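Local coordinates for protein glutathione S-transferase (Gordonia bronchialis, PDB 4PTS) that probably acts as a glutathione transferase, a family that joins the thiol of glutathione to other molecules or reduces substrates with it, at residues B[85-93]-B[102-110]; B[216-227]-B[314-325]. All coordinates share one frame; numbering follows the deposited sequence.

In the fold
The two contacts lie on opposite sides of the centre of the chain. Their centres are about 40 Å apart and their nearest atoms about 23 Å apart. Interaction 1 belongs to the thioredoxin-like part of the glutathione transferase fold and packs against strands 48-53 and 76-80. It carries Trp89, a predicted glutathione-binding residue. The side chain of Trp89 is about 4 Å from that of Cys56, the predicted nucleophile, and about 8 Å from that of Tyr288, predicted to lower the pKa of that cysteine. Interaction 2 lies away from these sites. There the tail after helix 281-291 runs back over the end of helix 195-217 in the helical domain.

Interaction 1: B[85-93]-B[102-110]; sequences DKNSWTFDL and LGIPRLKDA
Thr90 and Arg106 face each other as the non-hydrogen-bonded pair of a single antiparallel bridge, their CA atoms 4.1 Å apart. One backbone bond lies on either side of the pair. Leu107 N gives to Trp89 O at 3.0 Å, and Phe91 N gives to Pro105 O over the same length. Beside the bridge, Thr90 CG2 lies 3.9 Å from Arg106 CB. The packed part is built round Phe91. Its CG stands beside the backbone N (chi1 -70°), which swings the ring to the second segment. The backbone C of Pro105 meets the ring at its edge. CE2 reaches Ile104 CG1 at 3.9 Å. Phe91 and Leu107 also rest on Ile51 of strand 48-53.

The Asn87 end and the flank of the bridge are looser; Asn87, Arg106 and Lys108 are partly exposed. Asn87 ND2 meets Lys108 CE at 3.6 Å, a contact along the lysine chain. The guanidinium of Arg106 has an ion pair with Asp109 that is electrostatic only. An Asx turn, Asn87 N to Asp85 OD1 at 2.7 Å, shapes the loop here.

The bridge fixes the loop before helix 108-114 through main-chain atoms. The indole of Trp89 leads away from it, close to Cys56. Trp89 is tied to this contact through its carbonyl, which is consistent with its ring being available to the predicted glutathione site.

Interaction 2: B[216-227]-B[314-325]; sequences LAQQRYLVGDTI and HHREELGGRPFG
Arg220 and Arg316 carry this contact in the helical C-terminal domain of the glutathione transferase fold. The loop between helices 195-217 and 229-245 meets the tail that follows helix 281-291. The two arginines reach in opposite senses, each into the other segment.

Arg316 is bent at chi2 and chi3, which turns its end to the close of helix 195-217. Its NH1 and NH2 both give to Leu216 O, at 2.8 and 3.0 Å, with that oxygen in the guanidinium plane. NH2 also gives to Arg220 O at 3.0 Å. This second bond is less well aimed, since the nitrogen stands above the carbonyl plane. A charged group thus sits among backbone carbonyls, where their dipoles probably favour it.

Arg220 points the other way. Its CG is anti to the backbone N (chi1 -180°), and the extended chain passes along residues 316-321. The guanidinium is layered between Tyr221 OH on one face and Glu317 CA on the other. NH1 makes a weak hydrogen bond to Gly320 O, and NH2 has its salt bridge with Asp268 of helix 260-270. The Tyr221 ring is layered too, with Arg220 CG over its centre and Ile227 CG1 near the rim of the opposite face. Pro323 lies against the hydroxyl end of Tyr221.

Further along, Arg322 NE meets Asp225 OD2 at 3.0 Å in a salt bridge, the carboxylate and guanidinium planes 30° apart. The CA of Gly325 lies over one face of this guanidinium. The backbones join here as well: Arg322 N gives to Asp225 O, and Ile227 N gives to Pro323 O at 3.1 Å.

Interaction 1: B[85-93]-B[102-110]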
loop_
_atom_site.group_PDB
_atom_site.type_symbol
_atom_site.label_atom_id
_atom_site.label_comp_id
_atom_site.label_asym_id
_atom_site.label_seq_id
_atom_site.Cartn_x
_atom_site.Cartn_y
_atom_site.Cartn_z
ATOM N N ASP B 85 -16.736 -17.927 6.666
ATOM C CA ASP B 85 -16.930 -17.451 8.048
ATOM C C ASP B 85 -15.896 -18.091 9.007
ATOM O O ASP B 85 -14.835 -18.558 8.581
ATOM C CB ASP B 85 -18.400 -17.633 8.502
ATOM C CG ASP B 85 -18.804 -19.116 8.732
ATOM O OD1 ASP B 85 -17.918 -19.979 8.985
ATOM O OD2 ASP B 85 -20.029 -19.415 8.677
ATOM N N LYS B 86 -16.234 -18.104 10.295
ATOM C CA LYS B 86 -15.406 -18.697 11.359
ATOM C C LYS B 86 -15.070 -20.174 11.168
ATOM O O LYS B 86 -14.160 -20.665 11.842
ATOM C CB LYS B 86 -16.085 -18.539 12.735
ATOM N N ASN B 87 -15.786 -20.888 10.287
ATOM C CA ASN B 87 -15.529 -22.334 10.064
ATOM C C ASN B 87 -14.675 -22.642 8.865
ATOM O O ASN B 87 -14.647 -23.769 8.381
ATOM C CB ASN B 87 -16.832 -23.122 9.974
ATOM C CG ASN B 87 -17.661 -22.977 11.220
ATOM O OD1 ASN B 87 -18.806 -22.563 11.154
ATOM N ND2 ASN B 87 -17.069 -23.266 12.373
ATOM N N SER B 88 -13.945 -21.633 8.430
ATOM C CA SER B 88 -12.930 -21.803 7.439
ATOM C C SER B 88 -13.491 -22.239 6.093
ATOM O O SER B 88 -14.656 -22.003 5.804
ATOM C CB SER B 88 -11.922 -22.809 7.960
ATOM O OG SER B 88 -10.715 -22.668 7.252
ATOM N N TRP B 89 -12.672 -22.917 5.297
ATOM C CA TRP B 89 -12.887 -22.972 3.859
ATOM C C TRP B 89 -14.150 -23.701 3.437
ATOM O O TRP B 89 -14.500 -24.730 3.998
ATOM C CB TRP B 89 -11.685 -23.606 3.205
ATOM C CG TRP B 89 -10.421 -22.897 3.533
ATOM C CD1 TRP B 89 -9.551 -23.191 4.534
ATOM C CD2 TRP B 89 -9.888 -21.777 2.857
ATOM N NE1 TRP B 89 -8.498 -22.316 4.530
ATOM C CE2 TRP B 89 -8.675 -21.432 3.506
ATOM C CE3 TRP B 89 -10.310 -21.023 1.762
ATOM C CZ2 TRP B 89 -7.875 -20.370 3.090
ATOM C CZ3 TRP B 89 -9.509 -19.967 1.342
ATOM C CH2 TRP B 89 -8.304 -19.647 2.011
ATOM N N THR B 90 -14.825 -23.125 2.452
ATOM C CA THR B 90 -16.048 -23.668 1.895
ATOM C C THR B 90 -15.859 -23.779 0.389
ATOM O O THR B 90 -14.902 -23.210 -0.180
ATOM C CB THR B 90 -17.266 -22.766 2.167
ATOM O OG1 THR B 90 -17.010 -21.444 1.681
ATOM C CG2 THR B 90 -17.563 -22.688 3.641
ATOM N N PHE B 91 -16.786 -24.507 -0.233
ATOM C CA PHE B 91 -16.727 -24.854 -1.650
ATOM C C PHE B 91 -17.814 -24.097 -2.378
ATOM O O PHE B 91 -18.676 -24.660 -3.047
ATOM C CB PHE B 91 -16.920 -26.348 -1.807
ATOM C CG PHE B 91 -15.774 -27.143 -1.301
ATOM C CD1 PHE B 91 -14.591 -27.192 -2.024
ATOM C CD2 PHE B 91 -15.872 -27.839 -0.104
ATOM C CE1 PHE B 91 -13.523 -27.930 -1.567
ATOM C CE2 PHE B 91 -14.812 -28.584 0.366
ATOM C CZ PHE B 91 -13.635 -28.630 -0.364
ATOM N N ASP B 92 -17.737 -22.792 -2.227
ATOM C CA ASP B 92 -18.786 -21.919 -2.645
ATOM C C ASP B 92 -18.599 -21.444 -4.092
ATOM O O ASP B 92 -19.462 -20.759 -4.613
ATOM C CB ASP B 92 -18.854 -20.734 -1.655
ATOM C CG ASP B 92 -17.503 -19.959 -1.550
ATOM O OD1 ASP B 92 -17.196 -19.042 -2.362
ATOM O OD2 ASP B 92 -16.724 -20.282 -0.631
ATOM N N LEU B 93 -17.505 -21.812 -4.754
ATOM C CA LEU B 93 -17.346 -21.506 -6.185
ATOM C C LEU B 93 -17.924 -22.604 -7.042
ATOM O O LEU B 93 -17.867 -22.541 -8.267
ATOM C CB LEU B 93 -15.871 -21.340 -6.563
ATOM C CG LEU B 93 -15.173 -20.103 -5.997
ATOM C CD1 LEU B 93 -13.741 -20.031 -6.537
ATOM C CD2 LEU B 93 -15.967 -18.830 -6.293
ATOM N N LEU B 102 -16.059 -34.937 -3.316
ATOM C CA LEU B 102 -16.271 -35.238 -1.917
ATOM C C LEU B 102 -17.710 -34.994 -1.529
ATOM O O LEU B 102 -18.193 -35.581 -0.584
ATOM C CB LEU B 102 -15.346 -34.399 -1.047
ATOM C CG LEU B 102 -13.857 -34.708 -1.211
ATOM C CD1 LEU B 102 -13.056 -33.794 -0.307
ATOM C CD2 LEU B 102 -13.547 -36.169 -0.900
ATOM N N GLY B 103 -18.390 -34.109 -2.250
ATOM C CA GLY B 103 -19.786 -33.803 -1.973
ATOM C C GLY B 103 -20.047 -33.071 -0.670
ATOM O O GLY B 103 -21.168 -33.076 -0.191
ATOM N N ILE B 104 -19.050 -32.386 -0.120
ATOM C CA ILE B 104 -19.216 -31.650 1.139
ATOM C C ILE B 104 -19.234 -30.144 0.873
ATOM O O ILE B 104 -18.572 -29.668 -0.043
ATOM C CB ILE B 104 -18.108 -31.996 2.158
ATOM C CG1 ILE B 104 -16.713 -31.742 1.572
ATOM C CG2 ILE B 104 -18.224 -33.451 2.562
ATOM C CD1 ILE B 104 -15.587 -31.974 2.551
ATOM N N PRO B 105 -19.979 -29.392 1.691
ATOM C CA PRO B 105 -20.090 -27.948 1.531
ATOM C C PRO B 105 -18.893 -27.150 2.110
ATOM O O PRO B 105 -18.579 -26.053 1.616
ATOM C CB PRO B 105 -21.374 -27.642 2.293
ATOM C CG PRO B 105 -21.354 -28.624 3.421
ATOM C CD PRO B 105 -20.676 -29.860 2.909
ATOM N N ARG B 106 -18.257 -27.703 3.152
ATOM C CA ARG B 106 -17.111 -27.097 3.818
ATOM C C ARG B 106 -16.070 -28.141 4.235
ATOM O O ARG B 106 -16.389 -29.254 4.642
ATOM C CB ARG B 106 -17.563 -26.296 5.037
ATOM C CG ARG B 106 -18.408 -27.044 6.064
ATOM C CD ARG B 106 -18.548 -26.127 7.293
ATOM N NE ARG B 106 -19.569 -26.398 8.342
ATOM C CZ ARG B 106 -19.421 -27.151 9.445
ATOM N NH1 ARG B 106 -18.306 -27.828 9.689
ATOM N NH2 ARG B 106 -20.432 -27.254 10.306
ATOM N N LEU B 107 -14.814 -27.738 4.155
ATOM C CA LEU B 107 -13.691 -28.621 4.395
ATOM C C LEU B 107 -13.672 -29.160 5.813
ATOM O O LEU B 107 -13.167 -30.241 6.041
ATOM C CB LEU B 107 -12.384 -27.876 4.077
ATOM C CG LEU B 107 -11.059 -28.597 4.219
ATOM C CD1 LEU B 107 -11.000 -29.754 3.246
ATOM C CD2 LEU B 107 -9.896 -27.650 3.997
ATOM N N LYS B 108 -14.192 -28.406 6.774
ATOM C CA LYS B 108 -14.207 -28.890 8.162
ATOM C C LYS B 108 -14.814 -30.311 8.300
ATOM O O LYS B 108 -14.361 -31.110 9.118
ATOM C CB LYS B 108 -14.954 -27.911 9.064
ATOM C CG LYS B 108 -15.061 -28.338 10.530
ATOM C CD LYS B 108 -15.883 -27.349 11.356
ATOM C CE LYS B 108 -15.072 -26.175 11.889
ATOM N NZ LYS B 108 -14.962 -26.157 13.372
ATOM N N ASP B 109 -15.823 -30.620 7.487
ATOM C CA ASP B 109 -16.459 -31.949 7.508
ATOM C C ASP B 109 -15.455 -33.069 7.258
ATOM O O ASP B 109 -15.548 -34.115 7.858
ATOM C CB ASP B 109 -17.583 -32.030 6.463
ATOM C CG ASP B 109 -18.747 -31.060 6.758
ATOM O OD1 ASP B 109 -18.776 -30.467 7.888
ATOM O OD2 ASP B 109 -19.630 -30.917 5.845
ATOM N N ALA B 110 -14.482 -32.819 6.392
ATOM C CA ALA B 110 -13.456 -33.792 6.071
ATOM C C ALA B 110 -12.480 -34.020 7.220
ATOM O O ALA B 110 -11.985 -35.122 7.421
ATOM C CB ALA B 110 -12.701 -33.337 4.830
#

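Interaction 2: B[216-227]-B[314-325]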
loop_
_atom_site.group_PDB
_atom_site.type_symbol
_atom_site.label_atom_id
_atom_site.label_comp_id
_atom_site.label_asym_id
_atom_site.label_seq_id
_atom_site.Cartn_x
_atom_site.Cartn_y
_atom_site.Cartn_z
ATOM N N LEU B 216 20.473 -13.094 -5.638
ATOM C CA LEU B 216 19.876 -13.325 -6.946
ATOM C C LEU B 216 20.382 -12.370 -8.003
ATOM O O LEU B 216 20.042 -12.504 -9.170
ATOM C CB LEU B 216 18.375 -13.212 -6.859
ATOM C CG LEU B 216 17.730 -14.389 -6.144
ATOM C CD1 LEU B 216 16.285 -14.017 -5.845
ATOM C CD2 LEU B 216 17.777 -15.678 -6.946
ATOM N N ALA B 217 21.209 -11.409 -7.599
ATOM C CA ALA B 217 21.888 -10.547 -8.551
ATOM C C ALA B 217 22.934 -11.433 -9.206
ATOM O O ALA B 217 23.251 -11.299 -10.401
ATOM C CB ALA B 217 22.534 -9.376 -7.835
ATOM N N GLN B 218 23.418 -12.366 -8.383
ATOM C CA GLN B 218 24.568 -13.194 -8.640
ATOM C C GLN B 218 24.198 -14.533 -9.278
ATOM O O GLN B 218 25.073 -15.331 -9.536
ATOM C CB GLN B 218 25.248 -13.412 -7.273
ATOM C CG GLN B 218 26.488 -14.274 -7.202
ATOM C CD GLN B 218 27.724 -13.597 -7.765
ATOM O OE1 GLN B 218 27.938 -13.571 -8.979
ATOM N NE2 GLN B 218 28.574 -13.085 -6.881
ATOM N N GLN B 219 22.926 -14.791 -9.551
ATOM C CA GLN B 219 22.476 -16.168 -9.768
ATOM C C GLN B 219 21.042 -16.145 -10.275
ATOM O O GLN B 219 20.231 -15.356 -9.791
ATOM C CB GLN B 219 22.490 -16.788 -8.377
ATOM C CG GLN B 219 22.866 -18.236 -8.224
ATOM C CD GLN B 219 22.917 -18.640 -6.746
ATOM O OE1 GLN B 219 23.393 -17.895 -5.891
ATOM N NE2 GLN B 219 22.436 -19.832 -6.450
ATOM N N ARG B 220 20.688 -16.988 -11.226
ATOM C CA ARG B 220 19.335 -16.907 -11.765
ATOM C C ARG B 220 18.280 -17.376 -10.769
ATOM O O ARG B 220 17.189 -16.822 -10.713
ATOM C CB ARG B 220 19.198 -17.689 -13.058
ATOM C CG ARG B 220 17.791 -17.600 -13.629
ATOM C CD ARG B 220 17.706 -18.046 -15.068
ATOM N NE ARG B 220 16.457 -17.646 -15.701
ATOM C CZ ARG B 220 15.998 -18.159 -16.832
ATOM N NH1 ARG B 220 16.665 -19.113 -17.467
ATOM N NH2 ARG B 220 14.857 -17.728 -17.328
ATOM N N TYR B 221 18.567 -18.440 -10.041
ATOM C CA TYR B 221 17.605 -18.995 -9.098
ATOM C C TYR B 221 18.254 -19.068 -7.742
ATOM O O TYR B 221 19.460 -18.847 -7.607
ATOM C CB TYR B 221 17.120 -20.381 -9.560
ATOM C CG TYR B 221 16.512 -20.388 -10.957
ATOM C CD1 TYR B 221 15.269 -19.842 -11.192
ATOM C CD2 TYR B 221 17.200 -20.944 -12.052
ATOM C CE1 TYR B 221 14.713 -19.839 -12.466
ATOM C CE2 TYR B 221 16.643 -20.957 -13.330
ATOM C CZ TYR B 221 15.389 -20.399 -13.527
ATOM O OH TYR B 221 14.792 -20.397 -14.768
ATOM N N LEU B 222 17.455 -19.412 -6.738
ATOM C CA LEU B 222 17.919 -19.424 -5.354
ATOM C C LEU B 222 18.978 -20.455 -5.037
ATOM O O LEU B 222 19.898 -20.161 -4.292
ATOM C CB LEU B 222 16.776 -19.693 -4.415
ATOM C CG LEU B 222 15.885 -18.498 -4.166
ATOM C CD1 LEU B 222 14.637 -18.976 -3.433
ATOM C CD2 LEU B 222 16.647 -17.435 -3.378
ATOM N N VAL B 223 18.832 -21.664 -5.570
ATOM C CA VAL B 223 19.772 -22.741 -5.291
ATOM C C VAL B 223 20.196 -23.430 -6.560
ATOM O O VAL B 223 19.389 -24.052 -7.233
ATOM C CB VAL B 223 19.164 -23.794 -4.361
ATOM C CG1 VAL B 223 20.102 -24.974 -4.224
ATOM C CG2 VAL B 223 18.892 -23.190 -2.992
ATOM N N GLY B 224 21.467 -23.299 -6.879
ATOM C CA GLY B 224 22.023 -23.927 -8.043
ATOM C C GLY B 224 21.509 -23.369 -9.347
ATOM O O GLY B 224 21.208 -22.186 -9.470
ATOM N N ASP B 225 21.333 -24.283 -10.283
ATOM C CA ASP B 225 21.271 -24.028 -11.706
ATOM C C ASP B 225 19.806 -24.053 -12.208
ATOM O O ASP B 225 19.498 -23.727 -13.359
ATOM C CB ASP B 225 22.097 -25.175 -12.334
ATOM C CG ASP B 225 22.367 -25.001 -13.821
ATOM O OD1 ASP B 225 22.927 -23.950 -14.220
ATOM O OD2 ASP B 225 22.041 -25.953 -14.582
ATOM N N THR B 226 18.905 -24.426 -11.309
ATOM C CA THR B 226 17.577 -24.901 -11.670
ATOM C C THR B 226 16.513 -24.369 -10.729
ATOM O O THR B 226 16.795 -23.937 -9.603
ATOM C CB THR B 226 17.468 -26.448 -11.628
ATOM O OG1 THR B 226 17.441 -26.929 -10.268
ATOM C CG2 THR B 226 18.625 -27.100 -12.399
ATOM N N ILE B 227 15.279 -24.435 -11.187
ATOM C CA ILE B 227 14.172 -24.202 -10.313
ATOM C C ILE B 227 14.130 -25.332 -9.287
ATOM O O ILE B 227 14.278 -26.497 -9.627
ATOM C CB ILE B 227 12.874 -24.094 -11.116
ATOM C CG1 ILE B 227 12.861 -22.745 -11.835
ATOM C CG2 ILE B 227 11.666 -24.199 -10.213
ATOM C CD1 ILE B 227 11.876 -22.635 -12.972
ATOM N N HIS B 314 12.233 -9.574 -18.514
ATOM C CA HIS B 314 13.030 -9.564 -17.264
ATOM C C HIS B 314 14.550 -9.730 -17.435
ATOM O O HIS B 314 15.305 -9.326 -16.553
ATOM C CB HIS B 314 12.516 -10.651 -16.317
ATOM C CG HIS B 314 12.300 -11.970 -16.980
ATOM N ND1 HIS B 314 13.302 -12.902 -17.121
ATOM C CD2 HIS B 314 11.202 -12.506 -17.556
ATOM C CE1 HIS B 314 12.832 -13.961 -17.750
ATOM N NE2 HIS B 314 11.561 -13.745 -18.030
ATOM N N HIS B 315 14.984 -10.333 -18.546
ATOM C CA HIS B 315 16.419 -10.481 -18.882
ATOM C C HIS B 315 17.222 -11.278 -17.858
ATOM O O HIS B 315 18.360 -10.929 -17.523
ATOM C CB HIS B 315 17.068 -9.114 -19.114
ATOM C CG HIS B 315 16.348 -8.311 -20.135
ATOM N ND1 HIS B 315 15.469 -7.302 -19.799
ATOM C CD2 HIS B 315 16.306 -8.426 -21.485
ATOM C CE1 HIS B 315 14.939 -6.807 -20.904
ATOM N NE2 HIS B 315 15.431 -7.470 -21.940
ATOM N N ARG B 316 16.613 -12.343 -17.355
ATOM C CA ARG B 316 17.251 -13.205 -16.386
ATOM C C ARG B 316 17.916 -14.349 -17.113
ATOM O O ARG B 316 18.715 -15.065 -16.546
ATOM C CB ARG B 316 16.223 -13.726 -15.397
ATOM C CG ARG B 316 15.592 -12.633 -14.547
ATOM C CD ARG B 316 16.530 -12.143 -13.459
ATOM N NE ARG B 316 16.676 -13.107 -12.367
ATOM C CZ ARG B 316 17.558 -12.973 -11.386
ATOM N NH1 ARG B 316 18.378 -11.931 -11.360
ATOM N NH2 ARG B 316 17.636 -13.881 -10.427
ATOM N N GLU B 317 17.590 -14.500 -18.389
ATOM C CA GLU B 317 18.168 -15.547 -19.229
ATOM C C GLU B 317 19.655 -15.224 -19.366
ATOM O O GLU B 317 20.501 -16.113 -19.417
ATOM C CB GLU B 317 17.496 -15.597 -20.610
ATOM C CG GLU B 317 16.035 -15.121 -20.667
ATOM C CD GLU B 317 15.910 -13.605 -20.948
ATOM O OE1 GLU B 317 14.820 -13.018 -20.710
ATOM O OE2 GLU B 317 16.901 -12.990 -21.417
ATOM N N GLU B 318 19.954 -13.933 -19.388
ATOM C CA GLU B 318 21.303 -13.440 -19.441
ATOM C C GLU B 318 22.160 -13.935 -18.259
ATOM O O GLU B 318 23.378 -13.920 -18.330
ATOM C CB GLU B 318 21.275 -11.913 -19.556
ATOM C CG GLU B 318 21.218 -11.135 -18.248
ATOM N N LEU B 319 21.527 -14.415 -17.190
ATOM C CA LEU B 319 22.245 -15.032 -16.051
ATOM C C LEU B 319 22.480 -16.543 -16.192
ATOM O O LEU B 319 23.002 -17.184 -15.278
ATOM C CB LEU B 319 21.497 -14.748 -14.748
ATOM C CG LEU B 319 21.773 -13.350 -14.188
ATOM C CD1 LEU B 319 20.534 -12.737 -13.565
ATOM C CD2 LEU B 319 22.919 -13.375 -13.182
ATOM N N GLY B 320 22.110 -17.107 -17.340
ATOM C CA GLY B 320 22.286 -18.534 -17.598
ATOM C C GLY B 320 21.182 -19.367 -16.970
ATOM O O GLY B 320 20.016 -18.988 -17.024
ATOM N N GLY B 321 21.558 -20.512 -16.392
ATOM C CA GLY B 321 20.617 -21.464 -15.773
ATOM C C GLY B 321 19.812 -22.299 -16.766
ATOM O O GLY B 321 19.597 -21.891 -17.907
ATOM N N ARG B 322 19.365 -23.474 -16.330
ATOM C CA ARG B 322 18.311 -24.198 -17.035
ATOM C C ARG B 322 17.137 -24.374 -16.064
ATOM O O ARG B 322 17.284 -25.079 -15.053
ATOM C CB ARG B 322 18.784 -25.568 -17.535
ATOM C CG ARG B 322 20.160 -25.612 -18.188
ATOM C CD ARG B 322 20.652 -27.053 -18.245
ATOM N NE ARG B 322 20.974 -27.548 -16.895
ATOM C CZ ARG B 322 21.002 -28.832 -16.517
ATOM N NH1 ARG B 322 20.726 -29.810 -17.386
ATOM N NH2 ARG B 322 21.301 -29.137 -15.248
ATOM N N PRO B 323 15.980 -23.719 -16.355
ATOM C CA PRO B 323 14.783 -23.800 -15.510
ATOM C C PRO B 323 14.452 -25.226 -15.083
ATOM O O PRO B 323 14.325 -25.512 -13.896
ATOM C CB PRO B 323 13.667 -23.245 -16.409
ATOM C CG PRO B 323 14.341 -22.386 -17.395
ATOM C CD PRO B 323 15.775 -22.814 -17.504
ATOM N N PHE B 324 14.338 -26.116 -16.052
ATOM C CA PHE B 324 13.890 -27.463 -15.769
ATOM C C PHE B 324 15.013 -28.489 -15.729
ATOM O O PHE B 324 14.820 -29.591 -15.207
ATOM C CB PHE B 324 12.799 -27.824 -16.753
ATOM C CG PHE B 324 11.574 -26.984 -16.581
ATOM C CD1 PHE B 324 10.646 -27.305 -15.606
ATOM C CD2 PHE B 324 11.367 -25.855 -17.356
ATOM C CE1 PHE B 324 9.510 -26.538 -15.425
ATOM C CE2 PHE B 324 10.240 -25.074 -17.169
ATOM C CZ PHE B 324 9.311 -25.418 -16.200
ATOM N N GLY B 325 16.170 -28.127 -16.276
ATOM C CA GLY B 325 17.405 -28.880 -16.076
ATOM C C GLY B 325 17.333 -30.293 -16.601
ATOM O O GLY B 325 17.120 -31.229 -15.828
#